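CSP3 (Bacillus subtilis, PDB 5FIG) probably stores large amounts of Cu(I) in the cytosol and thereby protects the bacterium against copper toxicity. Local coordinates at residues C8-C22 with H88-Q102. Residues are numbered along the deposited sequence; the frame is centred on the assembly and turned at random.
Sequences CIEACIDCMKACNHC and HCQACAKACFTCAEQ
C12, C15, C19 and C22 of helix 8-22 meet C89, C92, C96 and C99 of helix 89-102 through their sulfurs, forming a file of thiols along one side of a nearly antiparallel helix pair. The axes come within 8.6 Å at 155° between their directions. C12 SG lies 3.6 Å from C99 SG, and C19 SG sits between two partners, C92 SG at 3.6 Å and C96 SG at 3.8 Å; C22 SG closes on C89 SG. Two torsions are at work: C15, C22, C92 and C99 hold SG anti to the backbone N (C99 chi1 -174°), whereas C12, C19, C89 and C96 turn SG beside it. C12-C99, C15-C96, C19-C92 and C22-C89 each pair one of either kind, whereas C19 and C96 share the second. The close approach is consistent with the small residues that fill the seam. A18 CB rests 3.8 Å from A95 CB, and A11 CB packs on CG of the bent Q102 chain. No direct hydrogen bond crosses the seam, but one water donates to both A11 O and A95 O. At the far end H88, the N-cap residue of its helix, turns its ring edge to helix 8-22, CD2 3.5 Å from A18 O, while A91 CB lies above one face, near its rim. The edge of H21 points at the face of H88, planes at 73°. Were H88 an alanine, the A18 edge of the seam would probably lose its cover and the H21 ring its aromatic partner. C74 and C77 of helix 63-81 add further cysteines beside C15, C99 and C96. Antiparallel packing with inward-facing thiols is characteristic of the Csp four-helix bundle, whose cysteine-lined core, here without metal, is consistent with a Cu(I) store.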
ATOM      1  N   CYS B   8      -7.538  -0.440  18.304  1.00 16.25           N
ATOM      2  CA  CYS B   8      -8.044  -0.310  16.973  1.00 15.14           C
ATOM      3  C   CYS B   8      -7.014  -0.885  15.980  1.00 14.01           C
ATOM      4  O   CYS B   8      -7.375  -1.569  15.010  1.00 12.97           O
ATOM      5  CB  CYS B   8      -8.299   1.155  16.608  1.00 15.66           C
ATOM      6  SG  CYS B   8      -9.099   1.386  15.051  1.00 16.21           S
ATOM      7  N   ILE B   9      -5.749  -0.566  16.218  1.00 13.90           N
ATOM      8  CA  ILE B   9      -4.658  -1.183  15.441  1.00 13.63           C
ATOM      9  C   ILE B   9      -4.777  -2.685  15.434  1.00 13.89           C
ATOM     10  O   ILE B   9      -4.676  -3.324  14.402  1.00 13.39           O
ATOM     11  CB  ILE B   9      -3.277  -0.687  15.890  1.00 14.07           C
ATOM     12  CG1 ILE B   9      -3.099   0.785  15.487  1.00 14.02           C
ATOM     13  CG2 ILE B   9      -2.151  -1.546  15.300  1.00 14.22           C
ATOM     14  CD1 ILE B   9      -1.999   1.514  16.234  1.00 15.14           C
ATOM     15  N   GLU B  10      -4.935  -3.269  16.603  1.00 15.10           N
ATOM     16  CA  GLU B  10      -5.081  -4.712  16.671  1.00 16.23           C
ATOM     17  C   GLU B  10      -6.237  -5.250  15.892  1.00 14.88           C
ATOM     18  O   GLU B  10      -6.127  -6.296  15.291  1.00 14.39           O
ATOM     19  CB  GLU B  10      -5.242  -5.141  18.118  1.00 18.85           C
ATOM     20  CG  GLU B  10      -5.075  -6.618  18.428  1.00 21.66           C
ATOM     21  CD  GLU B  10      -3.699  -7.152  18.114  1.00 24.33           C
ATOM     22  OE1 GLU B  10      -2.804  -6.358  17.718  1.00 26.80           O
ATOM     23  OE2 GLU B  10      -3.462  -8.356  18.331  1.00 29.39           O
ATOM     24  N   ALA B  11      -7.375  -4.589  16.010  1.00 14.21           N
ATOM     25  CA  ALA B  11      -8.547  -4.997  15.217  1.00 13.75           C
ATOM     26  C   ALA B  11      -8.336  -4.893  13.721  1.00 12.81           C
ATOM     27  O   ALA B  11      -8.764  -5.774  12.968  1.00 12.64           O
ATOM     28  CB  ALA B  11      -9.757  -4.219  15.620  1.00 13.90           C
ATOM     29  N   CYS B  12      -7.643  -3.844  13.280  1.00 12.65           N
ATOM     30  CA  CYS B  12      -7.301  -3.699  11.863  1.00 12.48           C
ATOM     31  C   CYS B  12      -6.337  -4.805  11.408  1.00 12.49           C
ATOM     32  O   CYS B  12      -6.502  -5.399  10.311  1.00 12.04           O
ATOM     33  CB  CYS B  12      -6.652  -2.338  11.573  1.00 12.76           C
ATOM     34  SG  CYS B  12      -7.800  -0.959  11.666  1.00 14.11           S
ATOM     35  N   ILE B  13      -5.354  -5.097  12.231  1.00 12.86           N
ATOM     36  CA  ILE B  13      -4.372  -6.176  11.897  1.00 13.46           C
ATOM     37  C   ILE B  13      -5.133  -7.523  11.778  1.00 13.93           C
ATOM     38  O   ILE B  13      -4.899  -8.322  10.900  1.00 13.55           O
ATOM     39  CB  ILE B  13      -3.242  -6.218  12.938  1.00 14.53           C
ATOM     40  CG1 ILE B  13      -2.358  -4.968  12.781  1.00 14.54           C
ATOM     41  CG2 ILE B  13      -2.441  -7.505  12.823  1.00 15.35           C
ATOM     42  CD1 ILE B  13      -1.447  -4.715  13.936  1.00 15.36           C
ATOM     43  N   ASP B  14      -6.039  -7.794  12.753  1.00 14.66           N
ATOM     44  CA  ASP B  14      -6.828  -9.015  12.711  1.00 15.90           C
ATOM     45  C   ASP B  14      -7.732  -9.103  11.497  1.00 15.38           C
ATOM     46  O   ASP B  14      -8.004 -10.183  10.965  1.00 15.41           O
ATOM     47  CB  ASP B  14      -7.660  -9.166  14.028  1.00 17.72           C
ATOM     48  CG  ASP B  14      -6.812  -9.445  15.256  1.00 20.18           C
ATOM     49  OD1 ASP B  14      -5.640  -9.776  15.145  1.00 21.71           O
ATOM     50  OD2 ASP B  14      -7.282  -9.326  16.400  1.00 21.67           O
ATOM     51  N   CYS B  15      -8.290  -7.961  11.101  1.00 14.81           N
ATOM     52  CA  CYS B  15      -9.176  -7.916   9.969  1.00 15.01           C
ATOM     53  C   CYS B  15      -8.375  -8.196   8.670  1.00 14.93           C
ATOM     54  O   CYS B  15      -8.835  -8.899   7.790  1.00 14.98           O
ATOM     55  CB  CYS B  15      -9.903  -6.598   9.944  1.00 14.97           C
ATOM     56  SG  CYS B  15     -11.145  -6.496   8.656  1.00 16.12           S
ATOM     57  N   MET B  16      -7.215  -7.576   8.549  1.00 15.11           N
ATOM     58  CA  MET B  16      -6.303  -7.835   7.416  0.50 15.78           C
ATOM     59  C   MET B  16      -6.022  -9.294   7.285  1.00 16.18           C
ATOM     60  O   MET B  16      -6.077  -9.847   6.201  1.00 16.29           O
ATOM     61  CB  MET B  16      -5.015  -7.087   7.604  0.50 17.01           C
ATOM     62  CG  MET B  16      -4.114  -6.840   6.455  0.50 18.66           C
ATOM     63  SD  MET B  16      -2.647  -6.108   7.199  0.50 21.22           S
ATOM     64  CE  MET B  16      -1.525  -6.480   5.880  0.50 21.49           C
ATOM     65  N   LYS B  17      -5.658  -9.916   8.407  1.00 15.45           N
ATOM     66  CA  LYS B  17      -5.381 -11.323   8.393  1.00 16.23           C
ATOM     67  C   LYS B  17      -6.584 -12.090   7.849  1.00 15.82           C
ATOM     68  O   LYS B  17      -6.465 -12.971   7.040  1.00 16.02           O
ATOM     69  CB  LYS B  17      -5.032 -11.791   9.813  1.00 17.35           C
ATOM     70  CG  LYS B  17      -4.753 -13.261   9.934  1.00 19.69           C
ATOM     71  CD  LYS B  17      -4.374 -13.628  11.364  1.00 21.19           C
ATOM     72  CE  LYS B  17      -4.108 -15.118  11.432  1.00 23.51           C
ATOM     73  NZ  LYS B  17      -3.879 -15.637  12.812  1.00 25.25           N
ATOM     74  N   ALA B  18      -7.746 -11.826   8.424  1.00 14.91           N
ATOM     75  CA  ALA B  18      -8.944 -12.587   8.042  1.00 15.46           C
ATOM     76  C   ALA B  18      -9.348 -12.392   6.590  1.00 15.32           C
ATOM     77  O   ALA B  18      -9.707 -13.335   5.900  1.00 16.09           O
ATOM     78  CB  ALA B  18     -10.117 -12.221   8.977  1.00 15.22           C
ATOM     79  N   CYS B  19      -9.274 -11.150   6.133  1.00 14.40           N
ATOM     80  CA  CYS B  19      -9.584 -10.791   4.736  1.00 14.72           C
ATOM     81  C   CYS B  19      -8.613 -11.399   3.785  1.00 15.14           C
ATOM     82  O   CYS B  19      -9.019 -11.976   2.751  1.00 15.93           O
ATOM     83  CB  CYS B  19      -9.581  -9.233   4.537  1.00 14.10           C
ATOM     84  SG  CYS B  19     -11.058  -8.452   5.257  1.00 14.96           S
ATOM     85  N   ASN B  20      -7.317 -11.336   4.116  1.00 14.62           N
ATOM     86  CA  ASN B  20      -6.314 -11.987   3.237  1.00 15.65           C
ATOM     87  C   ASN B  20      -6.466 -13.519   3.178  1.00 17.15           C
ATOM     88  O   ASN B  20      -6.311 -14.137   2.144  1.00 18.13           O
ATOM     89  CB  ASN B  20      -4.890 -11.601   3.659  1.00 15.35           C
ATOM     90  CG  ASN B  20      -4.519 -10.197   3.263  1.00 14.65           C
ATOM     91  OD1 ASN B  20      -4.993  -9.728   2.260  1.00 14.61           O
ATOM     92  ND2 ASN B  20      -3.671  -9.517   4.052  1.00 14.21           N
ATOM     93  N   HIS B  21      -6.741 -14.134   4.336  1.00 17.49           N
ATOM     94  CA  HIS B  21      -7.040 -15.542   4.364  1.00 19.41           C
ATOM     95  C   HIS B  21      -8.272 -15.922   3.549  1.00 19.81           C
ATOM     96  O   HIS B  21      -8.261 -16.931   2.835  1.00 21.49           O
ATOM     97  CB  HIS B  21      -7.177 -16.034   5.834  1.00 20.07           C
ATOM     98  CG  HIS B  21      -5.841 -16.145   6.514  1.00 21.10           C
ATOM     99  ND1 HIS B  21      -5.737 -16.325   7.877  1.00 22.00           N
ATOM    100  CD2 HIS B  21      -4.556 -16.041   6.059  1.00 22.01           C
ATOM    101  CE1 HIS B  21      -4.467 -16.383   8.234  1.00 22.39           C
ATOM    102  NE2 HIS B  21      -3.725 -16.221   7.153  1.00 22.70           N
ATOM    103  N   CYS B  22      -9.328 -15.154   3.694  1.00 18.78           N
ATOM    104  CA  CYS B  22     -10.556 -15.369   2.961  1.00 19.48           C
ATOM    105  C   CYS B  22     -10.319 -15.223   1.445  1.00 19.89           C
ATOM    106  O   CYS B  22     -10.789 -16.027   0.639  1.00 21.18           O
ATOM    107  CB  CYS B  22     -11.631 -14.374   3.462  1.00 18.66           C
ATOM    108  SG  CYS B  22     -13.298 -14.585   2.820  1.00 20.32           S
ATOM    109  N   HIS B  88     -13.579 -19.440   5.110  1.00 32.47           N
ATOM    110  CA  HIS B  88     -13.261 -18.438   6.144  1.00 31.31           C
ATOM    111  C   HIS B  88     -14.165 -17.183   6.076  1.00 28.61           C
ATOM    112  O   HIS B  88     -13.815 -16.164   6.642  1.00 27.26           O
ATOM    113  CB  HIS B  88     -11.768 -18.023   6.021  1.00 31.79           C
ATOM    114  CG  HIS B  88     -11.158 -17.460   7.268  1.00 32.65           C
ATOM    115  ND1 HIS B  88     -10.910 -18.237   8.387  1.00 34.83           N
ATOM    116  CD2 HIS B  88     -10.699 -16.211   7.565  1.00 31.76           C
ATOM    117  CE1 HIS B  88     -10.346 -17.493   9.325  1.00 34.08           C
ATOM    118  NE2 HIS B  88     -10.194 -16.271   8.850  1.00 32.72           N
ATOM    119  N   CYS B  89     -15.298 -17.249   5.371  1.00 27.64           N
ATOM    120  CA  CYS B  89     -16.132 -16.062   5.157  1.00 25.76           C
ATOM    121  C   CYS B  89     -16.869 -15.572   6.422  1.00 24.71           C
ATOM    122  O   CYS B  89     -16.924 -14.375   6.673  1.00 22.77           O
ATOM    123  CB  CYS B  89     -17.141 -16.313   4.049  1.00 27.16           C
ATOM    124  SG  CYS B  89     -16.457 -16.390   2.385  1.00 27.87           S
ATOM    125  N   GLN B  90     -17.405 -16.489   7.234  1.00 25.54           N
ATOM    126  CA  GLN B  90     -18.035 -16.067   8.493  1.00 25.58           C
ATOM    127  C   GLN B  90     -17.025 -15.445   9.506  1.00 24.16           C
ATOM    128  O   GLN B  90     -17.309 -14.443  10.130  1.00 23.03           O
ATOM    129  CB  GLN B  90     -18.802 -17.223   9.134  1.00 27.65           C
ATOM    130  CG  GLN B  90     -20.011 -17.668   8.325  1.00 29.45           C
ATOM    131  CD  GLN B  90     -21.056 -16.565   8.165  1.00 29.44           C
ATOM    132  OE1 GLN B  90     -21.582 -16.062   9.155  1.00 30.05           O
ATOM    133  NE2 GLN B  90     -21.372 -16.191   6.921  1.00 29.38           N
ATOM    134  N   ALA B  91     -15.826 -16.013   9.605  1.00 24.06           N
ATOM    135  CA  ALA B  91     -14.753 -15.444  10.403  1.00 23.04           C
ATOM    136  C   ALA B  91     -14.347 -14.077   9.894  1.00 21.42           C
ATOM    137  O   ALA B  91     -14.024 -13.175  10.677  1.00 20.65           O
ATOM    138  CB  ALA B  91     -13.507 -16.379  10.394  1.00 23.63           C
ATOM    139  N   CYS B  92     -14.251 -13.949   8.573  1.00 21.20           N
ATOM    140  CA  CYS B  92     -13.911 -12.687   7.982  1.00 20.42           C
ATOM    141  C   CYS B  92     -14.960 -11.634   8.304  1.00 19.47           C
ATOM    142  O   CYS B  92     -14.623 -10.571   8.749  1.00 17.97           O
ATOM    143  CB  CYS B  92     -13.754 -12.835   6.475  1.00 21.74           C
ATOM    144  SG  CYS B  92     -13.254 -11.318   5.692  1.00 23.31           S
ATOM    145  N   ALA B  93     -16.240 -12.005   8.179  1.00 19.96           N
ATOM    146  CA  ALA B  93     -17.322 -11.082   8.534  1.00 19.90           C
ATOM    147  C   ALA B  93     -17.257 -10.597   9.976  1.00 19.54           C
ATOM    148  O   ALA B  93     -17.357  -9.399  10.261  1.00 18.47           O
ATOM    149  CB  ALA B  93     -18.671 -11.713   8.253  1.00 21.43           C
ATOM    150  N   LYS B  94     -17.041 -11.513  10.895  1.00 19.82           N
ATOM    151  CA  LYS B  94     -16.875 -11.128  12.265  1.00 20.28           C
ATOM    152  C   LYS B  94     -15.731 -10.144  12.518  1.00 18.16           C
ATOM    153  O   LYS B  94     -15.879  -9.194  13.231  1.00 17.60           O
ATOM    154  CB  LYS B  94     -16.627 -12.363  13.098  1.00 22.53           C
ATOM    155  CG  LYS B  94     -16.595 -12.169  14.589  1.00 24.73           C
ATOM    156  CD  LYS B  94     -16.526 -13.538  15.293  1.00 27.70           C
ATOM    157  CE  LYS B  94     -16.828 -13.396  16.746  1.00 30.27           C
ATOM    158  NZ  LYS B  94     -15.821 -14.129  17.562  1.00 32.33           N
ATOM    159  N   ALA B  95     -14.569 -10.453  11.968  1.00 16.89           N
ATOM    160  CA  ALA B  95     -13.402  -9.569  12.127  1.00 15.61           C
ATOM    161  C   ALA B  95     -13.670  -8.223  11.491  1.00 14.84           C
ATOM    162  O   ALA B  95     -13.233  -7.213  12.008  1.00 14.19           O
ATOM    163  CB  ALA B  95     -12.147 -10.204  11.546  1.00 15.20           C
ATOM    164  N   CYS B  96     -14.369  -8.219  10.354  1.00 15.03           N
ATOM    165  CA  CYS B  96     -14.729  -6.952   9.704  1.00 14.95           C
ATOM    166  C   CYS B  96     -15.625  -6.086  10.570  1.00 15.11           C
ATOM    167  O   CYS B  96     -15.406  -4.882  10.693  1.00 14.18           O
ATOM    168  CB  CYS B  96     -15.400  -7.221   8.355  1.00 15.76           C
ATOM    169  SG  CYS B  96     -14.308  -7.732   7.051  1.00 16.73           S
ATOM    170  N   PHE B  97     -16.620  -6.690  11.172  1.00 16.28           N
ATOM    171  CA  PHE B  97     -17.531  -5.913  11.984  1.00 17.27           C
ATOM    172  C   PHE B  97     -16.857  -5.384  13.244  1.00 16.60           C
ATOM    173  O   PHE B  97     -17.123  -4.274  13.674  1.00 16.77           O
ATOM    174  CB  PHE B  97     -18.799  -6.694  12.267  1.00 19.26           C
ATOM    175  CG  PHE B  97     -19.641  -6.956  11.033  1.00 20.55           C
ATOM    176  CD1 PHE B  97     -20.058  -5.923  10.211  1.00 21.00           C
ATOM    177  CD2 PHE B  97     -20.113  -8.254  10.771  1.00 22.10           C
ATOM    178  CE1 PHE B  97     -20.874  -6.174   9.107  1.00 22.07           C
ATOM    179  CE2 PHE B  97     -20.916  -8.512   9.658  1.00 23.38           C
ATOM    180  CZ  PHE B  97     -21.283  -7.481   8.827  1.00 23.18           C
ATOM    181  N   THR B  98     -15.972  -6.187  13.828  1.00 16.11           N
ATOM    182  CA  THR B  98     -15.214  -5.726  14.964  1.00 15.96           C
ATOM    183  C   THR B  98     -14.355  -4.540  14.615  1.00 14.96           C
ATOM    184  O   THR B  98     -14.224  -3.600  15.378  1.00 14.95           O
ATOM    185  CB  THR B  98     -14.368  -6.901  15.523  1.00 16.16           C
ATOM    186  OG1 THR B  98     -15.279  -7.860  16.049  1.00 17.43           O
ATOM    187  CG2 THR B  98     -13.405  -6.413  16.601  1.00 16.26           C
ATOM    188  N   CYS B  99     -13.673  -4.653  13.479  1.00 14.33           N
ATOM    189  CA  CYS B  99     -12.816  -3.596  13.028  1.00 14.02           C
ATOM    190  C   CYS B  99     -13.637  -2.320  12.744  1.00 14.20           C
ATOM    191  O   CYS B  99     -13.216  -1.254  13.153  1.00 13.90           O
ATOM    192  CB  CYS B  99     -12.041  -4.046  11.812  1.00 13.90           C
ATOM    193  SG  CYS B  99     -10.827  -2.835  11.305  1.00 14.77           S
ATOM    194  N   ALA B 100     -14.792  -2.455  12.111  1.00 14.54           N
ATOM    195  CA  ALA B 100     -15.620  -1.291  11.855  1.00 15.56           C
ATOM    196  C   ALA B 100     -16.031  -0.555  13.106  1.00 16.60           C
ATOM    197  O   ALA B 100     -15.894   0.646  13.179  1.00 16.92           O
ATOM    198  CB  ALA B 100     -16.853  -1.681  11.070  1.00 16.37           C
ATOM    199  N   GLU B 101     -16.425  -1.302  14.145  1.00 17.74           N
ATOM    200  CA  GLU B 101     -16.743  -0.681  15.380  1.00 19.36           C
ATOM    201  C   GLU B 101     -15.584   0.021  16.072  1.00 18.43           C
ATOM    202  O   GLU B 101     -15.713   1.124  16.548  1.00 18.81           O
ATOM    203  CB  GLU B 101     -17.378  -1.725  16.290  1.00 22.02           C
ATOM    204  CG  GLU B 101     -17.796  -1.171  17.635  1.00 25.57           C
ATOM    205  CD  GLU B 101     -19.201  -0.538  17.635  1.00 28.50           C
ATOM    206  OE1 GLU B 101     -19.912  -0.370  16.634  1.00 31.64           O
ATOM    207  OE2 GLU B 101     -19.607  -0.107  18.678  1.00 33.16           O
ATOM    208  N   GLN B 102     -14.391  -0.589  16.043  1.00 17.13           N
ATOM    209  CA  GLN B 102     -13.250   0.065  16.632  1.00 17.01           C
ATOM    210  C   GLN B 102     -12.873   1.328  15.847  1.00 16.42           C
ATOM    211  O   GLN B 102     -12.436   2.333  16.416  1.00 16.12           O
ATOM    212  CB  GLN B 102     -12.047  -0.901  16.660  1.00 16.90           C
ATOM    213  CG  GLN B 102     -12.167  -1.990  17.732  1.00 18.06           C
ATOM    214  CD  GLN B 102     -11.792  -1.522  19.137  1.00 20.06           C
ATOM    215  OE1 GLN B 102     -11.192  -0.482  19.346  1.00 21.28           O
ATOM    216  NE2 GLN B 102     -12.287  -2.203  20.105  1.00 21.84           N
TER
HETATM  217  O   HOH W   1     -10.996  -7.409  13.727  1.00 12.62           O